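Local coordinates for protein GCN5-related N-acetyltransferase (Kribbella flavida, PDB 4H89) that probably transfers an acyl group, perhaps acetyl from acetyl-CoA, to an acceptor that is not established, at residues E7-R12 and G106-Q111; D112-A117 and L144-I149; K139-L144 and H167-P172. One frame throughout, in Å; residues are numbered along the deposited sequence. Where two conformers were deposited one is given.

Contact 1. Residues E7-R12 and G106-Q111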
ATOM      1  N   GLU A   7      25.891  23.161  -5.819  1.00 26.55           N
ATOM      2  CA  GLU A   7      25.585  24.540  -5.416  1.00 21.56           C
ATOM      3  C   GLU A   7      24.357  25.127  -6.111  1.00 18.58           C
ATOM      4  O   GLU A   7      23.617  25.881  -5.518  1.00 19.50           O
ATOM      5  CB  GLU A   7      26.793  25.472  -5.631  1.00 21.18           C
ATOM      6  CG  GLU A   7      27.973  25.111  -4.724  1.00 27.24           C
ATOM      7  CD  GLU A   7      28.683  23.822  -5.050  1.00 26.83           C
ATOM      8  OE1 GLU A   7      28.745  23.426  -6.243  1.00 32.66           O
ATOM      9  OE2 GLU A   7      29.168  23.195  -4.098  1.00 37.30           O
ATOM     10  N   ALA A   8      24.128  24.810  -7.369  1.00 20.34           N
ATOM     11  CA  ALA A   8      22.995  25.347  -8.096  1.00 22.24           C
ATOM     12  C   ALA A   8      21.723  24.577  -7.785  1.00 22.14           C
ATOM     13  O   ALA A   8      20.641  25.090  -8.029  1.00 27.45           O
ATOM     14  CB  ALA A   8      23.269  25.334  -9.599  1.00 28.42           C
ATOM     15  N   LEU A   9      21.843  23.377  -7.226  1.00 18.37           N
ATOM     16  CA  LEU A   9      20.667  22.533  -6.996  1.00 18.39           C
ATOM     17  C   LEU A   9      20.034  22.908  -5.673  1.00 17.20           C
ATOM     18  O   LEU A   9      20.697  22.927  -4.650  1.00 19.74           O
ATOM     19  CB  LEU A   9      21.099  21.053  -6.923  1.00 21.42           C
ATOM     20  CG  LEU A   9      20.070  19.968  -6.765  1.00 27.09           C
ATOM     21  CD1 LEU A   9      19.196  19.938  -7.978  1.00 29.41           C
ATOM     22  CD2 LEU A   9      20.758  18.624  -6.610  1.00 30.81           C
ATOM     23  N   GLN A  10      18.706  23.114  -5.711  1.00 17.39           N
ATOM     24  CA  GLN A  10      17.891  23.315  -4.518  1.00 17.37           C
ATOM     25  C   GLN A  10      16.706  22.384  -4.508  1.00 14.84           C
ATOM     26  O   GLN A  10      16.106  22.122  -5.527  1.00 15.86           O
ATOM     27  CB  GLN A  10      17.384  24.760  -4.517  1.00 22.01           C
ATOM     28  CG  GLN A  10      16.362  25.089  -3.483  1.00 24.38           C
ATOM     29  CD  GLN A  10      16.030  26.545  -3.411  1.00 20.50           C
ATOM     30  OE1 GLN A  10      15.221  27.066  -4.177  1.00 24.93           O
ATOM     31  NE2 GLN A  10      16.593  27.187  -2.422  1.00 21.60           N
ATOM     32  N   VAL A  11      16.382  21.855  -3.341  1.00 13.91           N
ATOM     33  CA  VAL A  11      15.105  21.203  -3.084  1.00 12.79           C
ATOM     34  C   VAL A  11      14.224  22.201  -2.287  1.00 13.05           C
ATOM     35  O   VAL A  11      14.628  22.695  -1.233  1.00 15.13           O
ATOM     36  CB  VAL A  11      15.284  19.884  -2.300  1.00 13.71           C
ATOM     37  CG1 VAL A  11      13.914  19.260  -2.074  1.00 15.12           C
ATOM     38  CG2 VAL A  11      16.201  18.945  -3.043  1.00 14.20           C
ATOM     39  N   ARG A  12      13.032  22.432  -2.816  1.00 13.98           N
ATOM     40  CA  ARG A  12      12.113  23.371  -2.206  1.00 14.21           C
ATOM     41  C   ARG A  12      10.701  22.827  -2.372  1.00 13.84           C
ATOM     42  O   ARG A  12      10.434  21.912  -3.164  1.00 14.23           O
ATOM     43  CB  ARG A  12      12.181  24.755  -2.865  1.00 16.09           C
ATOM     44  CG  ARG A  12      11.839  24.776  -4.348  1.00 17.06           C
ATOM     45  CD  ARG A  12      11.585  26.185  -4.861  1.00 20.59           C
ATOM     46  NE  ARG A  12      11.377  26.255  -6.305  1.00 20.82           N
ATOM     47  CZ  ARG A  12      10.256  25.892  -6.981  1.00 21.06           C
ATOM     48  NH1 ARG A  12       9.179  25.418  -6.393  1.00 16.10           N
ATOM     49  NH2 ARG A  12      10.178  26.010  -8.319  1.00 24.64           N
ATOM     50  N   GLY A 106      18.290  12.559  -7.039  1.00 16.55           N
ATOM     51  CA  GLY A 106      17.639  11.584  -6.179  1.00 17.10           C
ATOM     52  C   GLY A 106      18.134  11.678  -4.761  1.00 15.86           C
ATOM     53  O   GLY A 106      17.335  11.643  -3.820  1.00 16.05           O
ATOM     54  N   ARG A 107      19.455  11.774  -4.589  0.50 15.59           N
ATOM     55  CA  ARG A 107      20.008  11.878  -3.255  0.50 14.34           C
ATOM     56  C   ARG A 107      19.510  13.131  -2.548  0.50 14.45           C
ATOM     57  O   ARG A 107      19.136  13.084  -1.374  0.50 15.56           O
ATOM     58  CB  ARG A 107      21.536  11.898  -3.280  0.50 16.08           C
ATOM     59  CG  ARG A 107      22.164  11.835  -1.898  0.50 21.10           C
ATOM     60  CD  ARG A 107      23.456  12.648  -1.748  0.50 22.20           C
ATOM     61  NE  ARG A 107      23.294  14.063  -2.106  0.50 25.15           N
ATOM     62  CZ  ARG A 107      22.781  15.025  -1.323  0.50 21.95           C
ATOM     63  NH1 ARG A 107      22.354  14.789  -0.083  0.50 21.95           N
ATOM     64  NH2 ARG A 107      22.696  16.244  -1.799  0.50 25.20           N
ATOM     65  N   ALA A 108      19.522  14.258  -3.240  1.00 14.56           N
ATOM     66  CA  ALA A 108      19.103  15.486  -2.646  1.00 14.33           C
ATOM     67  C   ALA A 108      17.642  15.416  -2.235  1.00 14.36           C
ATOM     68  O   ALA A 108      17.261  15.861  -1.142  1.00 14.72           O
ATOM     69  CB  ALA A 108      19.333  16.624  -3.607  1.00 15.40           C
ATOM     70  N   LEU A 109      16.794  14.903  -3.115  1.00 13.46           N
ATOM     71  CA  LEU A 109      15.365  14.796  -2.793  1.00 13.69           C
ATOM     72  C   LEU A 109      15.157  13.888  -1.589  1.00 13.72           C
ATOM     73  O   LEU A 109      14.324  14.204  -0.729  1.00 12.85           O
ATOM     74  CB  LEU A 109      14.592  14.289  -4.010  1.00 13.90           C
ATOM     75  CG  LEU A 109      14.397  15.213  -5.187  1.00 14.11           C
ATOM     76  CD1 LEU A 109      13.913  14.399  -6.383  1.00 15.54           C
ATOM     77  CD2 LEU A 109      13.407  16.294  -4.820  1.00 14.46           C
ATOM     78  N   CYS A 110      15.835  12.757  -1.544  1.00 13.67           N
ATOM     79  CA  CYS A 110      15.606  11.833  -0.442  1.00 12.40           C
ATOM     80  C   CYS A 110      16.187  12.351   0.862  1.00 13.64           C
ATOM     81  O   CYS A 110      15.563  12.176   1.902  1.00 14.44           O
ATOM     82  CB  CYS A 110      16.171  10.460  -0.786  1.00 14.17           C
ATOM     83  SG  CYS A 110      15.682   9.164   0.391  1.00 16.87           S
ATOM     84  N   GLN A 111      17.360  12.956   0.833  1.00 13.55           N
ATOM     85  CA  GLN A 111      17.887  13.537   2.059  1.00 13.54           C
ATOM     86  C   GLN A 111      16.953  14.613   2.607  1.00 13.82           C
ATOM     87  O   GLN A 111      16.705  14.699   3.801  1.00 14.14           O
ATOM     88  CB  GLN A 111      19.279  14.107   1.852  1.00 15.09           C
ATOM     89  CG  GLN A 111      19.913  14.621   3.140  1.00 17.46           C
ATOM     90  CD  GLN A 111      20.115  13.501   4.156  1.00 16.97           C
ATOM     91  OE1 GLN A 111      20.730  12.513   3.829  1.00 21.92           O
ATOM     92  NE2 GLN A 111      19.484  13.597   5.318  1.00 19.41           N
TER

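Contact 2. Residues D112-A117 and L144-I149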
ATOM      1  N   ASP A 112      16.452  15.459   1.723  1.00 13.39           N
ATOM      2  CA  ASP A 112      15.503  16.489   2.123  1.00 12.44           C
ATOM      3  C   ASP A 112      14.250  15.849   2.749  1.00 13.53           C
ATOM      4  O   ASP A 112      13.722  16.336   3.746  1.00 13.58           O
ATOM      5  CB  ASP A 112      15.124  17.383   0.935  1.00 13.61           C
ATOM      6  CG  ASP A 112      14.085  18.401   1.320  1.00 15.33           C
ATOM      7  OD1 ASP A 112      14.449  19.476   1.862  1.00 21.00           O
ATOM      8  OD2 ASP A 112      12.911  18.077   1.092  1.00 17.21           O
HETATM    9  N   MSE A 113      13.779  14.758   2.161  1.00 12.91           N
HETATM   10  CA  MSE A 113      12.623  14.036   2.692  1.00 12.27           C
HETATM   11  C   MSE A 113      12.919  13.451   4.089  1.00 13.41           C
HETATM   12  O   MSE A 113      12.066  13.555   4.993  1.00 13.49           O
HETATM   13  CB  MSE A 113      12.221  12.953   1.673  1.00 13.79           C
HETATM   14  CG  MSE A 113      11.009  12.117   2.065  1.00 13.20           C
HETATM   15 SE   MSE A 113      11.414  10.622   3.175  0.95 16.86          SE
HETATM   16  CE  MSE A 113       9.799  10.597   4.047  1.00 19.04           C
ATOM     17  N   ILE A 114      14.100  12.903   4.282  1.00 12.84           N
ATOM     18  CA  ILE A 114      14.469  12.351   5.586  1.00 12.63           C
ATOM     19  C   ILE A 114      14.513  13.468   6.610  1.00 13.89           C
ATOM     20  O   ILE A 114      14.025  13.289   7.742  1.00 14.44           O
ATOM     21  CB  ILE A 114      15.876  11.674   5.489  1.00 13.39           C
ATOM     22  CG1 ILE A 114      15.787  10.382   4.693  1.00 14.18           C
ATOM     23  CG2 ILE A 114      16.474  11.409   6.882  1.00 14.19           C
ATOM     24  CD1 ILE A 114      17.114   9.811   4.210  1.00 15.53           C
ATOM     25  N   ASP A 115      15.073  14.608   6.245  1.00 14.65           N
ATOM     26  CA  ASP A 115      15.145  15.759   7.165  1.00 15.41           C
ATOM     27  C   ASP A 115      13.740  16.243   7.530  1.00 14.51           C
ATOM     28  O   ASP A 115      13.426  16.508   8.721  1.00 15.05           O
ATOM     29  CB  ASP A 115      15.964  16.906   6.592  1.00 15.96           C
ATOM     30  CG  ASP A 115      17.436  16.558   6.358  1.00 21.77           C
ATOM     31  OD1 ASP A 115      17.897  15.499   6.803  1.00 24.28           O
ATOM     32  OD2 ASP A 115      18.091  17.360   5.677  1.00 28.28           O
ATOM     33  N   TRP A 116      12.861  16.299   6.544  1.00 13.47           N
ATOM     34  CA  TRP A 116      11.475  16.678   6.777  1.00 12.85           C
ATOM     35  C   TRP A 116      10.797  15.702   7.720  1.00 13.26           C
ATOM     36  O   TRP A 116      10.122  16.114   8.658  1.00 14.25           O
ATOM     37  CB  TRP A 116      10.726  16.739   5.423  1.00 13.50           C
ATOM     38  CG  TRP A 116       9.228  16.829   5.531  1.00 14.02           C
ATOM     39  CD1 TRP A 116       8.498  17.972   5.689  1.00 15.88           C
ATOM     40  CD2 TRP A 116       8.302  15.747   5.511  1.00 14.39           C
ATOM     41  NE1 TRP A 116       7.161  17.666   5.753  1.00 16.37           N
ATOM     42  CE2 TRP A 116       7.006  16.310   5.678  1.00 15.06           C
ATOM     43  CE3 TRP A 116       8.419  14.366   5.373  1.00 15.78           C
ATOM     44  CZ2 TRP A 116       5.838  15.536   5.644  1.00 15.65           C
ATOM     45  CZ3 TRP A 116       7.257  13.571   5.393  1.00 15.83           C
ATOM     46  CH2 TRP A 116       5.987  14.168   5.519  1.00 17.08           C
ATOM     47  N   ALA A 117      10.948  14.418   7.477  1.00 13.38           N
ATOM     48  CA  ALA A 117      10.230  13.423   8.277  1.00 12.87           C
ATOM     49  C   ALA A 117      10.692  13.522   9.708  1.00 12.82           C
ATOM     50  O   ALA A 117       9.902  13.340  10.646  1.00 14.09           O
ATOM     51  CB  ALA A 117      10.461  12.031   7.708  1.00 13.89           C
ATOM     52  N   LEU A 144      21.616   5.895   2.216  1.00 14.36           N
ATOM     53  CA  LEU A 144      20.919   6.868   3.040  1.00 15.10           C
ATOM     54  C   LEU A 144      20.270   6.223   4.231  1.00 15.33           C
ATOM     55  O   LEU A 144      19.436   6.841   4.878  1.00 17.09           O
ATOM     56  CB  LEU A 144      19.895   7.628   2.215  1.00 16.15           C
ATOM     57  CG  LEU A 144      20.526   8.556   1.177  1.00 16.60           C
ATOM     58  CD1 LEU A 144      19.433   9.067   0.251  1.00 19.74           C
ATOM     59  CD2 LEU A 144      21.320   9.671   1.824  1.00 22.84           C
ATOM     60  N   GLY A 145      20.614   4.973   4.518  1.00 14.63           N
ATOM     61  CA  GLY A 145      20.211   4.333   5.753  1.00 14.99           C
ATOM     62  C   GLY A 145      19.058   3.361   5.690  1.00 15.46           C
ATOM     63  O   GLY A 145      18.701   2.779   6.699  1.00 15.96           O
ATOM     64  N   PHE A 146      18.455   3.175   4.526  1.00 13.48           N
ATOM     65  CA  PHE A 146      17.362   2.216   4.385  1.00 13.65           C
ATOM     66  C   PHE A 146      17.895   0.811   4.259  1.00 13.63           C
ATOM     67  O   PHE A 146      18.962   0.601   3.710  1.00 15.36           O
ATOM     68  CB  PHE A 146      16.520   2.522   3.138  1.00 13.59           C
ATOM     69  CG  PHE A 146      15.655   3.740   3.247  1.00 12.63           C
ATOM     70  CD1 PHE A 146      16.177   4.984   2.997  1.00 14.65           C
ATOM     71  CD2 PHE A 146      14.309   3.616   3.487  1.00 13.70           C
ATOM     72  CE1 PHE A 146      15.393   6.103   3.134  1.00 14.88           C
ATOM     73  CE2 PHE A 146      13.519   4.742   3.629  1.00 15.87           C
ATOM     74  CZ  PHE A 146      14.045   5.976   3.404  1.00 15.00           C
ATOM     75  N   ARG A 147      17.138  -0.146   4.761  0.50 13.41           N
ATOM     76  CA  ARG A 147      17.454  -1.546   4.557  0.50 14.11           C
ATOM     77  C   ARG A 147      16.280  -2.294   3.998  0.50 13.53           C
ATOM     78  O   ARG A 147      15.110  -1.911   4.183  0.50 14.73           O
ATOM     79  CB  ARG A 147      17.907  -2.237   5.844  0.50 18.39           C
ATOM     80  CG  ARG A 147      16.820  -2.475   6.880  0.50 19.71           C
ATOM     81  CD  ARG A 147      17.256  -3.419   8.025  0.50 24.76           C
ATOM     82  NE  ARG A 147      16.287  -3.446   9.136  0.50 27.42           N
ATOM     83  CZ  ARG A 147      15.583  -4.509   9.516  0.50 32.27           C
ATOM     84  NH1 ARG A 147      14.716  -4.412  10.538  0.50 31.33           N
ATOM     85  NH2 ARG A 147      15.748  -5.671   8.894  0.50 37.24           N
ATOM     86  N   VAL A 148      16.585  -3.406   3.331  1.00 13.65           N
ATOM     87  CA  VAL A 148      15.562  -4.289   2.838  1.00 13.57           C
ATOM     88  C   VAL A 148      15.033  -5.143   4.021  1.00 14.65           C
ATOM     89  O   VAL A 148      15.785  -5.852   4.670  1.00 17.64           O
ATOM     90  CB  VAL A 148      16.094  -5.186   1.743  1.00 14.72           C
ATOM     91  CG1 VAL A 148      15.023  -6.190   1.281  1.00 15.37           C
ATOM     92  CG2 VAL A 148      16.540  -4.338   0.556  1.00 16.02           C
ATOM     93  N   ILE A 149      13.730  -5.010   4.313  1.00 14.02           N
ATOM     94  CA  ILE A 149      12.995  -5.775   5.349  1.00 15.35           C
ATOM     95  C   ILE A 149      12.672  -7.170   4.822  1.00 15.21           C
ATOM     96  O   ILE A 149      12.621  -8.139   5.546  1.00 17.20           O
ATOM     97  CB  ILE A 149      11.630  -4.986   5.691  1.00 19.12           C
ATOM     98  CG1 ILE A 149      11.929  -3.677   6.387  1.00 21.62           C
ATOM     99  CG2 ILE A 149      10.595  -5.818   6.412  1.00 22.30           C
ATOM    100  CD1 ILE A 149      12.698  -3.885   7.662  1.00 21.54           C
TER

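Contact 3. Residues K139-L144 and H167-P172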
ATOM      1  N   LYS A 139      20.569   0.930  -4.093  1.00 16.18           N
ATOM      2  CA  LYS A 139      21.850   1.281  -3.522  1.00 17.29           C
ATOM      3  C   LYS A 139      21.852   2.694  -2.958  1.00 16.02           C
ATOM      4  O   LYS A 139      22.480   2.949  -1.940  1.00 15.95           O
ATOM      5  CB  LYS A 139      22.970   1.060  -4.544  1.00 19.92           C
ATOM      6  CG  LYS A 139      23.135  -0.444  -4.816  1.00 21.76           C
ATOM      7  CD  LYS A 139      24.261  -0.684  -5.792  1.00 30.00           C
ATOM      8  CE  LYS A 139      24.371  -2.157  -6.170  1.00 37.51           C
ATOM      9  NZ  LYS A 139      24.488  -3.044  -4.970  1.00 42.78           N
ATOM     10  N   LEU A 140      21.168   3.619  -3.617  1.00 15.90           N
ATOM     11  CA  LEU A 140      21.083   4.982  -3.125  1.00 14.99           C
ATOM     12  C   LEU A 140      20.338   4.992  -1.792  1.00 15.14           C
ATOM     13  O   LEU A 140      20.813   5.565  -0.825  1.00 15.43           O
ATOM     14  CB  LEU A 140      20.355   5.883  -4.146  1.00 16.61           C
ATOM     15  CG  LEU A 140      19.994   7.304  -3.667  1.00 18.67           C
ATOM     16  CD1 LEU A 140      21.234   8.074  -3.298  1.00 22.21           C
ATOM     17  CD2 LEU A 140      19.182   8.053  -4.716  1.00 23.21           C
ATOM     18  N   TRP A 141      19.219   4.284  -1.721  1.00 15.17           N
ATOM     19  CA  TRP A 141      18.461   4.258  -0.480  1.00 15.11           C
ATOM     20  C   TRP A 141      19.285   3.591   0.633  1.00 14.74           C
ATOM     21  O   TRP A 141      19.280   4.066   1.769  1.00 15.05           O
ATOM     22  CB  TRP A 141      17.136   3.543  -0.631  1.00 16.57           C
ATOM     23  CG  TRP A 141      16.222   3.968  -1.690  1.00 21.22           C
ATOM     24  CD1 TRP A 141      15.301   3.140  -2.359  1.00 23.34           C
ATOM     25  CD2 TRP A 141      16.083   5.226  -2.244  1.00 21.08           C
ATOM     26  NE1 TRP A 141      14.618   3.830  -3.253  1.00 25.27           N
ATOM     27  CE2 TRP A 141      15.045   5.130  -3.209  1.00 21.66           C
ATOM     28  CE3 TRP A 141      16.679   6.446  -2.032  1.00 20.64           C
ATOM     29  CZ2 TRP A 141      14.650   6.192  -3.991  1.00 28.00           C
ATOM     30  CZ3 TRP A 141      16.309   7.502  -2.821  1.00 26.57           C
ATOM     31  CH2 TRP A 141      15.284   7.390  -3.779  1.00 29.70           C
ATOM     32  N   GLN A 142      19.980   2.500   0.328  1.00 14.81           N
ATOM     33  CA  GLN A 142      20.882   1.885   1.313  1.00 13.18           C
ATOM     34  C   GLN A 142      21.923   2.885   1.805  1.00 14.22           C
ATOM     35  O   GLN A 142      22.243   2.912   3.005  1.00 16.50           O
ATOM     36  CB  GLN A 142      21.537   0.623   0.738  1.00 16.43           C
ATOM     37  CG  GLN A 142      20.540  -0.516   0.603  1.00 16.86           C
ATOM     38  CD  GLN A 142      21.095  -1.713  -0.114  1.00 17.33           C
ATOM     39  OE1 GLN A 142      21.836  -1.573  -1.099  1.00 20.70           O
ATOM     40  NE2 GLN A 142      20.691  -2.886   0.312  1.00 20.76           N
ATOM     41  N   SER A 143      22.483   3.680   0.895  1.00 15.27           N
ATOM     42  CA  SER A 143      23.495   4.669   1.277  1.00 16.86           C
ATOM     43  C   SER A 143      22.944   5.756   2.199  1.00 16.46           C
ATOM     44  O   SER A 143      23.713   6.416   2.899  1.00 18.94           O
ATOM     45  CB  SER A 143      24.146   5.310   0.047  1.00 18.52           C
ATOM     46  OG  SER A 143      23.349   6.334  -0.531  1.00 20.03           O
ATOM     47  N   LEU A 144      21.616   5.895   2.216  1.00 14.36           N
ATOM     48  CA  LEU A 144      20.919   6.868   3.040  1.00 15.10           C
ATOM     49  C   LEU A 144      20.270   6.223   4.231  1.00 15.33           C
ATOM     50  O   LEU A 144      19.436   6.841   4.878  1.00 17.09           O
ATOM     51  CB  LEU A 144      19.895   7.628   2.215  1.00 16.15           C
ATOM     52  CG  LEU A 144      20.526   8.556   1.177  1.00 16.60           C
ATOM     53  CD1 LEU A 144      19.433   9.067   0.251  1.00 19.74           C
ATOM     54  CD2 LEU A 144      21.320   9.671   1.824  1.00 22.84           C
ATOM     55  N   HIS A 167      11.085  -5.148  -3.153  1.00 12.30           N
ATOM     56  CA  HIS A 167      11.593  -5.012  -1.813  1.00 12.96           C
ATOM     57  C   HIS A 167      10.640  -4.129  -1.014  1.00 13.96           C
ATOM     58  O   HIS A 167      10.123  -3.133  -1.545  1.00 15.40           O
ATOM     59  CB  HIS A 167      12.916  -4.282  -1.801  1.00 13.97           C
ATOM     60  CG  HIS A 167      14.049  -4.932  -2.490  1.00 14.21           C
ATOM     61  ND1 HIS A 167      14.442  -6.235  -2.358  1.00 15.98           N
ATOM     62  CD2 HIS A 167      14.947  -4.335  -3.301  1.00 15.41           C
ATOM     63  CE1 HIS A 167      15.543  -6.409  -3.080  1.00 16.77           C
ATOM     64  NE2 HIS A 167      15.856  -5.268  -3.661  1.00 17.55           N
ATOM     65  N   VAL A 168      10.527  -4.427   0.278  1.00 12.66           N
ATOM     66  CA  VAL A 168      10.007  -3.478   1.244  1.00 13.21           C
ATOM     67  C   VAL A 168      11.232  -2.938   1.966  1.00 13.08           C
ATOM     68  O   VAL A 168      12.043  -3.725   2.423  1.00 14.72           O
ATOM     69  CB  VAL A 168       9.076  -4.193   2.247  1.00 15.38           C
ATOM     70  CG1 VAL A 168       8.579  -3.193   3.304  1.00 15.84           C
ATOM     71  CG2 VAL A 168       7.920  -4.831   1.470  1.00 19.42           C
HETATM   72  N   MSE A 169      11.391  -1.624   2.023  1.00 12.91           N
HETATM   73  CA  MSE A 169      12.558  -1.005   2.613  1.00 13.59           C
HETATM   74  C   MSE A 169      12.136  -0.097   3.761  1.00 13.98           C
HETATM   75  O   MSE A 169      11.032   0.436   3.777  1.00 14.65           O
HETATM   76  CB  MSE A 169      13.366  -0.211   1.630  1.00 13.12           C
HETATM   77  CG  MSE A 169      13.798  -1.086   0.450  1.00 15.20           C
HETATM   78 SE   MSE A 169      15.115  -0.322  -0.749  0.90 17.31          SE
HETATM   79  CE  MSE A 169      16.750  -0.394   0.286  1.00 17.93           C
ATOM     80  N   HIS A 170      13.025   0.068   4.732  1.00 12.75           N
ATOM     81  CA  HIS A 170      12.696   0.773   5.961  1.00 13.13           C
ATOM     82  C   HIS A 170      13.912   1.445   6.539  1.00 12.73           C
ATOM     83  O   HIS A 170      15.035   0.955   6.418  1.00 13.17           O
ATOM     84  CB  HIS A 170      12.161  -0.245   6.951  1.00 14.57           C
ATOM     85  CG  HIS A 170      11.899   0.285   8.330  1.00 16.00           C
ATOM     86  ND1 HIS A 170      12.839   0.200   9.323  1.00 17.75           N
ATOM     87  CD2 HIS A 170      10.811   0.879   8.891  1.00 17.24           C
ATOM     88  CE1 HIS A 170      12.348   0.699  10.435  1.00 17.65           C
ATOM     89  NE2 HIS A 170      11.115   1.090  10.204  1.00 17.07           N
ATOM     90  N   ARG A 171      13.691   2.592   7.178  0.50 12.20           N
ATOM     91  CA  ARG A 171      14.742   3.351   7.882  0.50 13.98           C
ATOM     92  C   ARG A 171      14.108   3.868   9.173  0.50 13.66           C
ATOM     93  O   ARG A 171      13.046   4.487   9.096  0.50 14.36           O
ATOM     94  CB  ARG A 171      15.116   4.558   7.006  0.50 17.24           C
ATOM     95  CG  ARG A 171      16.305   5.350   7.481  0.50 15.72           C
ATOM     96  CD  ARG A 171      16.404   6.632   6.701  0.50 15.75           C
ATOM     97  NE  ARG A 171      17.713   7.263   6.785  0.50 16.26           N
ATOM     98  CZ  ARG A 171      18.158   7.935   7.828  0.50 15.83           C
ATOM     99  NH1 ARG A 171      17.470   8.017   8.962  0.50 18.32           N
ATOM    100  NH2 ARG A 171      19.314   8.529   7.733  0.50 16.49           N
ATOM    101  N   PRO A 172      14.737   3.648  10.364  1.00 14.09           N
ATOM    102  CA  PRO A 172      14.290   4.349  11.552  1.00 13.41           C
ATOM    103  C   PRO A 172      14.671   5.822  11.517  1.00 13.64           C
ATOM    104  O   PRO A 172      15.610   6.205  10.821  1.00 14.30           O
ATOM    105  CB  PRO A 172      15.022   3.639  12.699  1.00 16.89           C
ATOM    106  CG  PRO A 172      16.306   3.214  12.062  1.00 19.43           C
ATOM    107  CD  PRO A 172      15.918   2.813  10.638  1.00 16.35           C
TER

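Contact 1. Residues E7-R12 and G106-Q111
Val11 and Leu9, two apolar residues near the start of the chain, close over Ala108 on helix 105-119. The nearest backbone approach is that of Val11 to Leu109, whose CA atoms lie 6.4 Å apart. Val11 is the centre of the contact. Its CB already points at the helix, and the two methyls that branch from it divide the work. CG1 stands anti to the backbone N (chi1 -180°) and reaches Leu109, meeting CD2 of that residue at 4.1 Å; the two side chains cross at a slant. CG2, beside the backbone N, goes to the preceding residue of the helix. It rests on the main chain there, 3.8 Å from Ala108 O, and also touches Ala108 CB at 3.9 Å. One branch of the valine therefore packs on a leucine methyl while the other packs on both the carbonyl and the methyl of Ala108.

Leu9 approaches the same alanine with the end of its side chain. Its CG is anti to the backbone N (chi1 -177°), which carries the isobutyl group out toward the helix until CD2 meets Ala108 CB at 3.9 Å. The alanine methyl is thus shared by a leucine and a valine two residues apart. No hydrogen bond spans the interface; the contacts are van der Waals, mostly between aliphatic groups. Thr63 of strand 61-66 touches both Val11 and Leu109, tying the packing to the next strand, with which Gln10 and Arg12 pair through their backbones. Gly106 closes a sequence that fits the Q/R-x-x-G-x-G/A signature, which in relatives binds the CoA pyrophosphate and probably does so here. The arrangement is that of the GNAT fold: an edge strand packed beside the helix that begins within this signature.

Contact 2. Residues D112-A117 and L144-I149
Ile114 and Leu144 cross obliquely, and only the longer arm of the isoleucine does the touching. With CG1 beside its backbone N (chi1 -72°) and the chain running on nearly straight at chi2, Ile114 extends CD1 into the corner formed by Leu144 and Phe146. There CD1 lies 3.8 Å from Leu144 O and 4.1 Å from Leu144 CB. The same methyl meets the Phe146 ring at a single corner, CE1, at 4.2 Å. CD1 of Ile114 thus bears on a backbone carbonyl, an aliphatic carbon and an aromatic ring.

Leu144 and Phe146 flank the turn that ends helix 135-143. Gly145, at positive phi, is the C-prime residue of a Schellman motif, in which Phe146 N bonds back to Trp141 O and Gly145 N to Gln142 O. Across this turn Leu144 CB points toward helix 105-119, and the end of the Phe146 ring also comes near it, before the chain enters strand 147-155.

Around this corner the packing continues. Phe146 stacks on Phe127, and both it and Ile114 touch Ile125 of strand 124-131, as does Met113, here a selenomethionine. Leu144 rests on Cys110 and Gln111, about one turn before Ile114 on helix 105-119. Beyond the turn, Ile149 packs on Thr151 of the second subunit.

Contact 3. Residues K139-L144 and H167-P172
Leu144 O is gripped by the guanidinium of Arg171 in the conformer described here, one of two modelled for that arginine. Arg171 NE donates at 2.6 Å in an almost straight bond (N-H...O 170°), lying in the carbonyl plane, while the oxygen sits at the guanidinium edge, close to its plane. NH2 of Arg171 adds a weak, bent bond to Leu144 O at 3.3 Å. The arginine chain is extended from CG to NE, which carries its head from the strand across to the end of the helix. NH1 of Arg171 makes a weak bond to Pro172 O at 3.2 Å. Because Leu144 directly follows helix 135-143, the negative end of the helix dipole may strengthen the attraction of this carbonyl for the cation.

The contact joins the end of helix 135-143 to strand 164-172, which in the usual GNAT order is inserted between strands 124-131 and 147-155; Met169 pairs through its backbone with Phe127 and His170 with Arg147.

Two residues along the strand from Arg171, Met169, a selenomethionine, crosses Trp141 at about a right angle. Its SE lies at the edge of the indole, 3.8 Å from Trp141 CD1 and 84° off the normal of the five-membered ring, a Met-aromatic contact. A bend at the last torsion (chi3 73°) then turns CE of Met169 toward Gln142, 3.8 Å from Gln142 CG and 4.1 Å from Trp141 CB. Gln142, whose CB points away from the strand, comes back to it through CG. Phe127 meets the indole edge-to-face, and the ring of Phe94 also meets it. Near the helix end, Ser143 OG bonds to a lone pair of Leu140 O at 2.7 Å.

Overall arrangement
Contacts 1 and 2 use successive turns of helix 105-119, with centres about 14 Å apart, so this helix spans from the edge strand 10-13 to the turn after helix 135-143. Contacts 2 and 3 are much closer, about 6 Å between centres: they share Leu144, and their neighbouring strands join through Ile149 N to Val168 O at 2.8 Å, a probable hydrogen bond. The centres of contacts 1 and 3 are about 17 Å apart, yet Cys110 CB touches Trp141 CZ3 at 3.6 Å, so the two helices pack directly. By family analogy, the cofactor would probably bind near the start of helix 105-119, close to contact 1.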